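Local coordinates for protein putative transcriptional regulator, sugar-binding family (Arthrobacter aurescens, PDB 3NZE) that probably binds a sugar effector and, as a SorC-family transcriptional regulator, probably couples that binding to DNA recognition, at residues F196-S199 with S203-I206; E118-P123 with R211-S216; A134-R139 with R143-Q148; D40-Q45 with V229-S234. All coordinates share one frame; numbering follows the deposited sequence.

Interaction 1: residues F196-S199 with S203-I206; sequences FFRS and SDGI
Phe197 and Ser203 bring their CA atoms to 4.5 Å of each other where the chain leaves strand 195-198 and doubles back as a loop, without a backbone hydrogen bond between the two segments. Arg198 does most of the gripping. Its chain runs extended from CG to NE (chi2 and chi3 both -177°) and delivers the guanidinium end-on to one carbonyl: NH1 lies 2.9 Å from Asp204 O and NH2 also 2.9 Å from Asp204 O, with the oxygen in the plane of the guanidinium and both nitrogens in the carbonyl plane. The Asp204 carboxylate adds a long salt bridge, OD1 to NH1 of Arg198 at 3.8 Å, its plane turned 59° from the guanidinium. Over one guanidinium face lies Ile206 CG1, 3.6 Å from Arg198 NH2, while Ile206 CD1 reaches back to Phe196 O at 3.6 Å. Ser203 CB also packs on that oxygen, at 3.3 Å. Asn209 bonds Phe196 N, and Ser202 OG takes a further bond with Arg198 NH1, so the edge strand and its following loop are pinned together. A forked bond to one in-plane oxygen, with an aliphatic lid, fixes the guanidinium's rotation and ties a charged side chain to the loop mainly through its backbone.

Interaction 2: residues E118-P123 with R211-S216; sequences EQFPVP and RSTGPS
Val122 N bonds Phe120 O at 2.8 Å, closing an inverse gamma turn centred on Pro121 that presents the side chains of Phe120 and Val122 to Thr213. The contact is buried in the Rossmann-like sugar-binding domain: residues 118-123 run from the end of strand 116-118 into the loop after it, and residues 211-216 form the loop that leads to helix 217-221. No hydrogen bond joins the two segments directly. Phe120 carries its CG anti to the backbone N (chi1 -162°), which sends the ring toward Thr213; the ring presents its edge to Thr213 O, which lies near the ring plane and 3.3 Å from Phe120 CE2. On one face of that ring sits Val122 CG2, and the same methyl packs against Thr213 CG2 at 3.9 Å, so Val122 fills the angle between ring and threonine. With chi1 at 70°, Thr213 turns its methyl to Val122 and the Pro123 carbonyl, while OG1 bonds the backbone N of Gly90. Ser212 shapes the second loop as an ST turn: its OG accepts from Gly214 N at 3.2 Å, nearly straight at 173°, and Thr194 OG1 also bonds that OG. At the start of the first segment, on the end of strand 116-118, Glu118 belongs to a calcium site seen for this protein, although no calcium is bound to this chain; its OE2 forms a salt bridge with Arg116. Beyond Val122, the methyl CG2 of Thr213 also closes on a backbone oxygen, Pro123 O, at 3.4 Å.

Interaction 3: residues A134-R139 with R143-Q148; sequences AMWNER and RILDLQ
Leu145 rises from the helix toward Trp136, and its branches do the touching. From CB, which points at the other segment, the chain passes to CG, set anti to the carbonyl carbon (chi1 -64°), and then forks. CD1 lies over one face of the indole, 3.6 Å from the centroid of the five-membered ring and 19° off the normal, a CH-pi contact in which it is 3.5 Å from Trp136 NE1. CD2 lies 3.9 Å from Trp136 NE1 and reaches on toward CZ2. The two side chains cross at about a right angle; the fork at CG lets CD1 cover the pyrrole ring while CD2 sits between NE1 and CZ2. Near the start of the helix, the one hydrogen bond between the segments is the i to i+4 backbone bond from Arg143 N to Arg139 O, 3.0 Å. In one of its two conformers Arg143 folds back at chi2 and chi3, and its NH2 approaches the syn side of Asp146 OD2 at 2.7 Å, a salt bridge within the helix that need not hold in the other conformer. A type I turn from Met135, a selenomethionine, to Glu138 links the two helices, and Glu138 is the N-cap residue of the second. Helix 129-135 thus ends in a tight corner, with Trp136 reaching Val141 as well as Leu145, while the buried side of helix 139-149 places Ile144 and Gln148 on strand 84-87 and Phe120.

Interaction 4: residues D40-Q45 with V229-S234; sequences DRVAMQ and VVSGAS
Helix 35-50 packs against the end of strand 225-230 in the central sheet of this Rossmann-like domain, and Val42 is the residue through which the segments meet. Its CG1, anti to the backbone N (chi1 175°), touches Val229 CG1 at 3.8 Å, and the same methyl lies 3.6 Å from Val230 O. The other branch, CG2, turns to Ser231 instead, with OG at 3.7 Å and Ser231 CB at 3.9 Å from Val42 CG2. One valine thus straddles three successive residues of the strand and the loop beyond it: Val229 and Ser231 point their CB atoms at the helix, while Val230, between them, points its own the other way and offers its carbonyl. The CA atoms of Val42 and Ser231 are 6.6 Å apart. Neighbouring strand 250-254 extends the same floor, with Val42 also resting on Ile252 and Asp254, and Val229 touching Ala46 one turn farther along the helix. Just past Ser231 the chain turns at Gly232, whose N bonds the side chain of Asp254. No hydrogen bond crosses between the two segments: this is a buried, largely apolar seat in which the methyls of a branched residue fit against Val229 on the strand, the Val230 carbonyl and Ser231 in the loop beyond, and the contact relies on shape and burial rather than on directional bonds.

Interactions 2 and 4 are buried, whereas interaction 1 is partly buried and interaction 3 lies at the surface. Interactions 2 and 3 are direct neighbours, their centres 9 Å apart: Ile144 CG2 packs on Phe120 CD1 at 3.5 Å, and the selenomethionine Met135 reaches Val122, so the helical corner covers the loop of 118-123. Interaction 4 stands on the opposite side of the chain's centre from both, while it shares the central sheet with interaction 1. Chemistry follows place: methyls serve both buried contacts, with a ring edge in interaction 2, whereas interaction 1 adds a side-chain arginine grip and a long salt bridge, and interaction 3 a helical backbone bond beside a CH-pi contact.

Interaction 1: residues F196-S199 with S203-I206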
loop_
_atom_site.group_PDB
_atom_site.type_symbol
_atom_site.label_atom_id
_atom_site.label_comp_id
_atom_site.label_asym_id
_atom_site.label_seq_id
_atom_site.Cartn_x
_atom_site.Cartn_y
_atom_site.Cartn_z
ATOM N N PHE A 196 -2.702 4.570 -9.750
ATOM C CA PHE A 196 -3.233 3.408 -10.452
ATOM C C PHE A 196 -2.295 2.841 -11.505
ATOM O O PHE A 196 -1.419 3.547 -12.027
ATOM C CB PHE A 196 -4.565 3.787 -11.096
ATOM C CG PHE A 196 -5.612 4.201 -10.096
ATOM C CD1 PHE A 196 -6.511 3.274 -9.609
ATOM C CD2 PHE A 196 -5.673 5.508 -9.630
ATOM C CE1 PHE A 196 -7.471 3.638 -8.666
ATOM C CE2 PHE A 196 -6.632 5.885 -8.693
ATOM C CZ PHE A 196 -7.531 4.944 -8.213
ATOM N N PHE A 197 -2.480 1.557 -11.807
ATOM C CA PHE A 197 -1.687 0.888 -12.845
ATOM C C PHE A 197 -2.525 -0.127 -13.619
ATOM O O PHE A 197 -3.600 -0.532 -13.164
ATOM C CB PHE A 197 -0.494 0.189 -12.210
ATOM C CG PHE A 197 -0.851 -0.620 -10.999
ATOM C CD1 PHE A 197 -1.539 -1.817 -11.127
ATOM C CD2 PHE A 197 -0.527 -0.167 -9.727
ATOM C CE1 PHE A 197 -1.877 -2.573 -10.011
ATOM C CE2 PHE A 197 -0.868 -0.908 -8.598
ATOM C CZ PHE A 197 -1.548 -2.119 -8.745
ATOM N N ARG A 198 -2.021 -0.534 -14.788
ATOM C CA ARG A 198 -2.684 -1.520 -15.647
ATOM C C ARG A 198 -2.167 -2.927 -15.342
ATOM O O ARG A 198 -1.283 -3.099 -14.505
ATOM C CB ARG A 198 -2.457 -1.185 -17.131
ATOM C CG ARG A 198 -2.926 0.221 -17.526
ATOM C CD ARG A 198 -2.743 0.461 -19.033
ATOM N NE ARG A 198 -3.106 1.819 -19.432
ATOM C CZ ARG A 198 -2.303 2.875 -19.327
ATOM N NH1 ARG A 198 -1.074 2.743 -18.835
ATOM N NH2 ARG A 198 -2.728 4.071 -19.718
ATOM N N SER A 199 -2.705 -3.934 -16.023
ATOM C CA SER A 199 -2.290 -5.313 -15.761
ATOM C C SER A 199 -0.802 -5.525 -16.026
ATOM O O SER A 199 -0.163 -6.347 -15.367
ATOM C CB SER A 199 -3.120 -6.312 -16.577
ATOM O OG SER A 199 -2.942 -6.120 -17.972
ATOM N N SER A 203 1.669 2.842 -15.783
ATOM C CA SER A 203 0.880 3.871 -15.096
ATOM C C SER A 203 0.888 5.212 -15.823
ATOM O O SER A 203 0.347 6.199 -15.317
ATOM C CB SER A 203 1.360 4.059 -13.654
ATOM O OG SER A 203 2.711 4.487 -13.611
ATOM N N ASP A 204 1.507 5.247 -17.001
ATOM C CA ASP A 204 1.542 6.452 -17.812
ATOM C C ASP A 204 0.210 6.590 -18.535
ATOM O O ASP A 204 -0.421 5.591 -18.883
ATOM C CB ASP A 204 2.668 6.354 -18.842
ATOM C CG ASP A 204 2.417 5.260 -19.872
ATOM O OD1 ASP A 204 2.388 4.065 -19.486
ATOM O OD2 ASP A 204 2.240 5.592 -21.069
ATOM N N GLY A 205 -0.221 7.824 -18.760
ATOM C CA GLY A 205 -1.417 8.063 -19.545
ATOM C C GLY A 205 -2.703 7.609 -18.873
ATOM O O GLY A 205 -3.684 7.286 -19.551
ATOM N N ILE A 206 -2.704 7.577 -17.543
ATOM C CA ILE A 206 -3.920 7.275 -16.805
ATOM C C ILE A 206 -4.482 8.568 -16.230
ATOM O O ILE A 206 -3.885 9.186 -15.359
ATOM C CB ILE A 206 -3.682 6.246 -15.677
ATOM C CG1 ILE A 206 -3.230 4.907 -16.267
ATOM C CG2 ILE A 206 -4.942 6.069 -14.829
ATOM C CD1 ILE A 206 -2.967 3.848 -15.213
#

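Interaction 2: residues E118-P123 with R211-S216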
loop_
_atom_site.group_PDB
_atom_site.type_symbol
_atom_site.label_atom_id
_atom_site.label_comp_id
_atom_site.label_asym_id
_atom_site.label_seq_id
_atom_site.Cartn_x
_atom_site.Cartn_y
_atom_site.Cartn_z
ATOM N N GLU A 118 5.190 12.606 10.515
ATOM C CA GLU A 118 4.977 13.700 9.575
ATOM C C GLU A 118 3.779 13.425 8.678
ATOM O O GLU A 118 3.800 12.533 7.828
ATOM C CB GLU A 118 6.218 13.942 8.719
ATOM C CG GLU A 118 7.429 14.445 9.511
ATOM C CD GLU A 118 7.307 15.906 9.920
ATOM O OE1 GLU A 118 6.369 16.589 9.452
ATOM O OE2 GLU A 118 8.160 16.373 10.705
ATOM N N GLN A 119 2.729 14.209 8.860
ATOM C CA GLN A 119 1.520 14.016 8.076
ATOM C C GLN A 119 1.415 14.945 6.878
ATOM O O GLN A 119 2.172 15.910 6.736
ATOM C CB GLN A 119 0.278 14.101 8.968
ATOM C CG GLN A 119 0.259 12.955 9.959
ATOM C CD GLN A 119 -1.106 12.674 10.521
ATOM O OE1 GLN A 119 -1.334 12.867 11.712
ATOM N NE2 GLN A 119 -2.026 12.200 9.671
ATOM N N PHE A 120 0.443 14.643 6.028
ATOM C CA PHE A 120 0.352 15.178 4.677
ATOM C C PHE A 120 -0.958 15.975 4.632
ATOM O O PHE A 120 -2.034 15.382 4.624
ATOM C CB PHE A 120 0.296 13.971 3.730
ATOM C CG PHE A 120 0.623 14.269 2.281
ATOM C CD1 PHE A 120 1.310 15.409 1.903
ATOM C CD2 PHE A 120 0.258 13.364 1.296
ATOM C CE1 PHE A 120 1.608 15.647 0.559
ATOM C CE2 PHE A 120 0.540 13.593 -0.034
ATOM C CZ PHE A 120 1.223 14.732 -0.409
ATOM N N PRO A 121 -0.872 17.319 4.621
ATOM C CA PRO A 121 -2.093 18.128 4.795
ATOM C C PRO A 121 -2.882 18.296 3.497
ATOM O O PRO A 121 -3.116 19.420 3.048
ATOM C CB PRO A 121 -1.541 19.479 5.257
ATOM C CG PRO A 121 -0.233 19.577 4.562
ATOM C CD PRO A 121 0.337 18.161 4.607
ATOM N N VAL A 122 -3.296 17.175 2.916
ATOM C CA VAL A 122 -4.019 17.162 1.647
ATOM C C VAL A 122 -5.143 16.126 1.734
ATOM O O VAL A 122 -5.039 15.167 2.518
ATOM C CB VAL A 122 -3.066 16.836 0.461
ATOM C CG1 VAL A 122 -1.800 17.688 0.539
ATOM C CG2 VAL A 122 -2.701 15.380 0.458
ATOM N N PRO A 123 -6.229 16.316 0.957
ATOM C CA PRO A 123 -7.359 15.376 1.047
ATOM C C PRO A 123 -6.990 13.993 0.497
ATOM O O PRO A 123 -5.885 13.810 -0.008
ATOM C CB PRO A 123 -8.443 16.024 0.171
ATOM C CG PRO A 123 -7.978 17.440 -0.085
ATOM C CD PRO A 123 -6.493 17.427 0.020
ATOM N N ARG A 211 -4.933 13.212 -10.483
ATOM C CA ARG A 211 -5.697 13.624 -9.310
ATOM C C ARG A 211 -5.225 12.923 -8.031
ATOM O O ARG A 211 -5.769 13.141 -6.942
ATOM C CB ARG A 211 -7.185 13.361 -9.545
ATOM C CG ARG A 211 -7.804 14.311 -10.570
ATOM C CD ARG A 211 -9.060 13.730 -11.172
ATOM N NE ARG A 211 -10.026 13.342 -10.151
ATOM C CZ ARG A 211 -11.146 12.671 -10.399
ATOM N NH1 ARG A 211 -11.440 12.295 -11.642
ATOM N NH2 ARG A 211 -11.964 12.363 -9.404
ATOM N N SER A 212 -4.207 12.078 -8.169
ATOM C CA SER A 212 -3.709 11.323 -7.029
ATOM C C SER A 212 -2.772 12.127 -6.129
ATOM O O SER A 212 -2.056 13.010 -6.599
ATOM C CB SER A 212 -3.019 10.038 -7.485
ATOM O OG SER A 212 -2.586 9.309 -6.342
ATOM N N THR A 213 -2.774 11.800 -4.836
ATOM C CA THR A 213 -1.852 12.422 -3.890
ATOM C C THR A 213 -0.599 11.587 -3.603
ATOM O O THR A 213 0.298 12.050 -2.899
ATOM C CB THR A 213 -2.545 12.743 -2.526
ATOM O OG1 THR A 213 -2.828 11.532 -1.819
ATOM C CG2 THR A 213 -3.841 13.528 -2.741
ATOM N N GLY A 214 -0.529 10.374 -4.149
ATOM C CA GLY A 214 0.556 9.461 -3.806
ATOM C C GLY A 214 1.808 9.589 -4.673
ATOM O O GLY A 214 1.787 10.254 -5.705
ATOM N N PRO A 215 2.911 8.967 -4.233
ATOM C CA PRO A 215 4.198 8.986 -4.948
ATOM C C PRO A 215 4.102 8.254 -6.280
ATOM O O PRO A 215 3.324 7.305 -6.409
ATOM C CB PRO A 215 5.137 8.198 -4.018
ATOM C CG PRO A 215 4.413 8.089 -2.710
ATOM C CD PRO A 215 2.961 8.111 -3.039
ATOM N N SER A 216 4.901 8.664 -7.257
ATOM C CA SER A 216 4.901 7.970 -8.540
ATOM C C SER A 216 5.474 6.586 -8.356
ATOM O O SER A 216 6.228 6.324 -7.415
ATOM C CB SER A 216 5.723 8.712 -9.594
ATOM O OG SER A 216 7.103 8.672 -9.273
#

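Interaction 3: residues A134-R139 with R143-Q148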
loop_
_atom_site.group_PDB
_atom_site.type_symbol
_atom_site.label_atom_id
_atom_site.label_comp_id
_atom_site.label_asym_id
_atom_site.label_seq_id
_atom_site.Cartn_x
_atom_site.Cartn_y
_atom_site.Cartn_z
ATOM N N ALA A 134 -2.415 23.071 -8.233
ATOM C CA ALA A 134 -2.343 24.182 -7.288
ATOM C C ALA A 134 -1.696 23.768 -5.958
ATOM O O ALA A 134 -0.758 24.408 -5.490
ATOM C CB ALA A 134 -3.725 24.777 -7.058
HETATM N N MSE A 135 -2.192 22.689 -5.355
HETATM C CA MSE A 135 -1.661 22.222 -4.078
HETATM C C MSE A 135 -0.185 21.823 -4.112
HETATM O O MSE A 135 0.524 21.961 -3.112
HETATM C CB MSE A 135 -2.502 21.064 -3.537
HETATM C CG MSE A 135 -3.808 21.530 -2.924
HETATM SE SE MSE A 135 -3.574 22.386 -1.173
HETATM C CE MSE A 135 -3.424 20.732 -0.144
ATOM N N TRP A 136 0.282 21.325 -5.253
ATOM C CA TRP A 136 1.674 20.913 -5.368
ATOM C C TRP A 136 2.623 22.114 -5.467
ATOM O O TRP A 136 3.843 21.952 -5.512
ATOM C CB TRP A 136 1.858 19.928 -6.541
ATOM C CG TRP A 136 1.864 18.471 -6.117
ATOM C CD1 TRP A 136 2.766 17.520 -6.491
ATOM C CD2 TRP A 136 0.947 17.817 -5.214
ATOM N NE1 TRP A 136 2.464 16.318 -5.901
ATOM C CE2 TRP A 136 1.358 16.473 -5.106
ATOM C CE3 TRP A 136 -0.178 18.237 -4.492
ATOM C CZ2 TRP A 136 0.683 15.542 -4.317
ATOM C CZ3 TRP A 136 -0.853 17.312 -3.702
ATOM C CH2 TRP A 136 -0.412 15.977 -3.614
ATOM N N ASN A 137 2.046 23.312 -5.498
ATOM C CA ASN A 137 2.810 24.555 -5.472
ATOM C C ASN A 137 2.798 25.211 -4.096
ATOM O O ASN A 137 3.274 26.336 -3.923
ATOM C CB ASN A 137 2.250 25.534 -6.492
ATOM C CG ASN A 137 3.257 25.892 -7.548
ATOM O OD1 ASN A 137 3.320 25.256 -8.600
ATOM N ND2 ASN A 137 4.074 26.902 -7.266
ATOM N N GLU A 138 2.233 24.511 -3.119
ATOM C CA GLU A 138 2.209 25.013 -1.755
ATOM C C GLU A 138 3.433 24.514 -1.000
ATOM O O GLU A 138 3.768 23.335 -1.070
ATOM C CB GLU A 138 0.941 24.531 -1.056
ATOM C CG GLU A 138 -0.327 25.133 -1.656
ATOM C CD GLU A 138 -0.522 26.597 -1.252
ATOM O OE1 GLU A 138 -0.337 26.907 -0.061
ATOM O OE2 GLU A 138 -0.872 27.421 -2.125
ATOM N N ARG A 139 4.082 25.396 -0.248
ATOM C CA ARG A 139 5.260 24.979 0.517
ATOM C C ARG A 139 4.927 23.905 1.555
ATOM O O ARG A 139 5.716 22.992 1.798
ATOM C CB ARG A 139 5.930 26.188 1.172
ATOM C CG ARG A 139 6.633 27.090 0.179
ATOM C CD ARG A 139 6.956 28.433 0.797
ATOM N NE ARG A 139 5.749 29.057 1.312
ATOM C CZ ARG A 139 5.735 30.123 2.102
ATOM N NH1 ARG A 139 4.580 30.613 2.521
ATOM N NH2 ARG A 139 6.872 30.688 2.484
ATOM N N ARG A 143 7.152 20.436 1.274
ATOM C CA ARG A 143 8.057 19.981 2.321
ATOM C C ARG A 143 7.813 18.505 2.646
ATOM O O ARG A 143 8.740 17.764 2.970
ATOM C CB ARG A 143 7.917 20.845 3.571
ATOM C CG ARG A 143 8.342 22.301 3.387
ATOM C CD ARG A 143 9.852 22.448 3.222
ATOM N NE ARG A 143 10.310 22.070 1.888
ATOM C CZ ARG A 143 10.177 22.836 0.810
ATOM N NH1 ARG A 143 9.589 24.022 0.904
ATOM N NH2 ARG A 143 10.624 22.415 -0.365
ATOM N N ILE A 144 6.560 18.077 2.547
ATOM C CA ILE A 144 6.249 16.667 2.733
ATOM C C ILE A 144 6.660 15.833 1.512
ATOM O O ILE A 144 7.192 14.734 1.667
ATOM C CB ILE A 144 4.762 16.447 3.064
ATOM C CG1 ILE A 144 4.411 17.194 4.353
ATOM C CG2 ILE A 144 4.468 14.954 3.229
ATOM C CD1 ILE A 144 5.238 16.758 5.551
ATOM N N LEU A 145 6.420 16.349 0.309
ATOM C CA LEU A 145 6.869 15.668 -0.896
ATOM C C LEU A 145 8.372 15.410 -0.817
ATOM O O LEU A 145 8.851 14.365 -1.252
ATOM C CB LEU A 145 6.517 16.477 -2.152
ATOM C CG LEU A 145 5.017 16.666 -2.405
ATOM C CD1 LEU A 145 4.764 17.560 -3.609
ATOM C CD2 LEU A 145 4.323 15.305 -2.570
ATOM N N ASP A 146 9.110 16.360 -0.245
ATOM C CA ASP A 146 10.565 16.241 -0.140
ATOM C C ASP A 146 10.963 15.109 0.808
ATOM O O ASP A 146 11.934 14.379 0.558
ATOM C CB ASP A 146 11.190 17.558 0.330
ATOM C CG ASP A 146 11.101 18.667 -0.713
ATOM O OD1 ASP A 146 10.820 18.378 -1.895
ATOM O OD2 ASP A 146 11.323 19.840 -0.341
ATOM N N LEU A 147 10.219 14.976 1.901
ATOM C CA LEU A 147 10.459 13.903 2.864
ATOM C C LEU A 147 10.161 12.556 2.230
ATOM O O LEU A 147 10.908 11.598 2.404
ATOM C CB LEU A 147 9.584 14.071 4.110
ATOM C CG LEU A 147 10.216 14.759 5.312
ATOM C CD1 LEU A 147 9.224 14.785 6.483
ATOM C CD2 LEU A 147 11.498 14.047 5.711
ATOM N N GLN A 148 9.047 12.487 1.506
ATOM C CA GLN A 148 8.668 11.258 0.827
ATOM C C GLN A 148 9.779 10.817 -0.115
ATOM O O GLN A 148 10.062 9.628 -0.219
ATOM C CB GLN A 148 7.368 11.446 0.045
ATOM C CG GLN A 148 6.124 11.548 0.927
ATOM C CD GLN A 148 4.881 11.910 0.134
ATOM O OE1 GLN A 148 4.950 12.125 -1.068
ATOM N NE2 GLN A 148 3.731 11.988 0.815
#

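Interaction 4: residues D40-Q45 with V229-S234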
loop_
_atom_site.group_PDB
_atom_site.type_symbol
_atom_site.label_atom_id
_atom_site.label_comp_id
_atom_site.label_asym_id
_atom_site.label_seq_id
_atom_site.Cartn_x
_atom_site.Cartn_y
_atom_site.Cartn_z
ATOM N N ASP A 40 -6.417 -9.831 9.601
ATOM C CA ASP A 40 -5.793 -9.658 10.904
ATOM C C ASP A 40 -4.556 -10.547 11.005
ATOM O O ASP A 40 -3.515 -10.155 11.557
ATOM C CB ASP A 40 -6.777 -10.007 12.016
ATOM C CG ASP A 40 -6.485 -9.258 13.289
ATOM O OD1 ASP A 40 -6.074 -8.083 13.183
ATOM O OD2 ASP A 40 -6.665 -9.835 14.386
ATOM N N ARG A 41 -4.670 -11.745 10.446
ATOM C CA ARG A 41 -3.578 -12.702 10.500
ATOM C C ARG A 41 -2.467 -12.371 9.518
ATOM O O ARG A 41 -1.289 -12.574 9.816
ATOM C CB ARG A 41 -4.106 -14.116 10.276
ATOM C CG ARG A 41 -4.737 -14.702 11.552
ATOM C CD ARG A 41 -5.999 -15.476 11.262
ATOM N NE ARG A 41 -6.616 -15.955 12.499
ATOM C CZ ARG A 41 -7.520 -15.280 13.210
ATOM N NH1 ARG A 41 -7.935 -14.076 12.818
ATOM N NH2 ARG A 41 -8.013 -15.813 14.324
ATOM N N VAL A 42 -2.839 -11.875 8.339
ATOM C CA VAL A 42 -1.831 -11.418 7.392
ATOM C C VAL A 42 -1.099 -10.234 8.015
ATOM O O VAL A 42 0.127 -10.134 7.942
ATOM C CB VAL A 42 -2.447 -11.035 6.031
ATOM C CG1 VAL A 42 -1.380 -10.440 5.096
ATOM C CG2 VAL A 42 -3.099 -12.252 5.392
ATOM N N ALA A 43 -1.862 -9.338 8.645
ATOM C CA ALA A 43 -1.280 -8.132 9.220
ATOM C C ALA A 43 -0.293 -8.446 10.339
ATOM O O ALA A 43 0.720 -7.754 10.493
ATOM C CB ALA A 43 -2.381 -7.200 9.724
HETATM N N MSE A 44 -0.585 -9.474 11.123
HETATM C CA MSE A 44 0.344 -9.911 12.161
HETATM C C MSE A 44 1.678 -10.355 11.574
HETATM O O MSE A 44 2.735 -9.996 12.086
HETATM C CB MSE A 44 -0.230 -11.071 12.976
HETATM C CG MSE A 44 -1.214 -10.676 14.026
HETATM SE SE MSE A 44 -1.490 -12.168 15.243
HETATM C CE MSE A 44 0.202 -12.177 16.195
ATOM N N GLN A 45 1.638 -11.155 10.512
ATOM C CA GLN A 45 2.881 -11.588 9.895
ATOM C C GLN A 45 3.610 -10.394 9.286
ATOM O O GLN A 45 4.831 -10.294 9.361
ATOM C CB GLN A 45 2.626 -12.656 8.824
ATOM C CG GLN A 45 3.881 -13.047 8.052
ATOM C CD GLN A 45 4.910 -13.700 8.953
ATOM O OE1 GLN A 45 4.624 -14.703 9.609
ATOM N NE2 GLN A 45 6.114 -13.133 8.992
ATOM N N VAL A 229 1.583 -5.587 1.368
ATOM C CA VAL A 229 0.784 -6.477 2.208
ATOM C C VAL A 229 -0.578 -6.652 1.577
ATOM O O VAL A 229 -1.271 -5.675 1.337
ATOM C CB VAL A 229 0.584 -5.916 3.624
ATOM C CG1 VAL A 229 -0.195 -6.920 4.466
ATOM C CG2 VAL A 229 1.936 -5.570 4.270
ATOM N N VAL A 230 -0.952 -7.897 1.310
ATOM C CA VAL A 230 -2.201 -8.188 0.619
ATOM C C VAL A 230 -3.016 -9.277 1.307
ATOM O O VAL A 230 -2.476 -10.293 1.713
ATOM C CB VAL A 230 -1.891 -8.643 -0.816
ATOM C CG1 VAL A 230 -3.104 -9.305 -1.443
ATOM C CG2 VAL A 230 -1.429 -7.453 -1.638
ATOM N N SER A 231 -4.328 -9.069 1.417
ATOM C CA SER A 231 -5.215 -10.113 1.935
ATOM C C SER A 231 -6.534 -10.163 1.161
ATOM O O SER A 231 -7.144 -9.128 0.889
ATOM C CB SER A 231 -5.486 -9.906 3.426
ATOM O OG SER A 231 -6.247 -10.982 3.942
ATOM N N GLY A 232 -6.959 -11.364 0.789
ATOM C CA GLY A 232 -8.181 -11.525 0.018
ATOM C C GLY A 232 -7.875 -11.941 -1.408
ATOM O O GLY A 232 -7.443 -11.120 -2.219
ATOM N N ALA A 233 -8.096 -13.218 -1.711
ATOM C CA ALA A 233 -7.791 -13.772 -3.030
ATOM C C ALA A 233 -8.566 -13.115 -4.169
ATOM O O ALA A 233 -8.112 -13.109 -5.309
ATOM C CB ALA A 233 -8.024 -15.279 -3.042
ATOM N N SER A 234 -9.741 -12.572 -3.870
ATOM C CA SER A 234 -10.562 -11.968 -4.910
ATOM C C SER A 234 -10.000 -10.620 -5.367
ATOM O O SER A 234 -10.582 -9.957 -6.226
ATOM C CB SER A 234 -12.006 -11.807 -4.431
ATOM O OG SER A 234 -12.083 -10.844 -3.398
#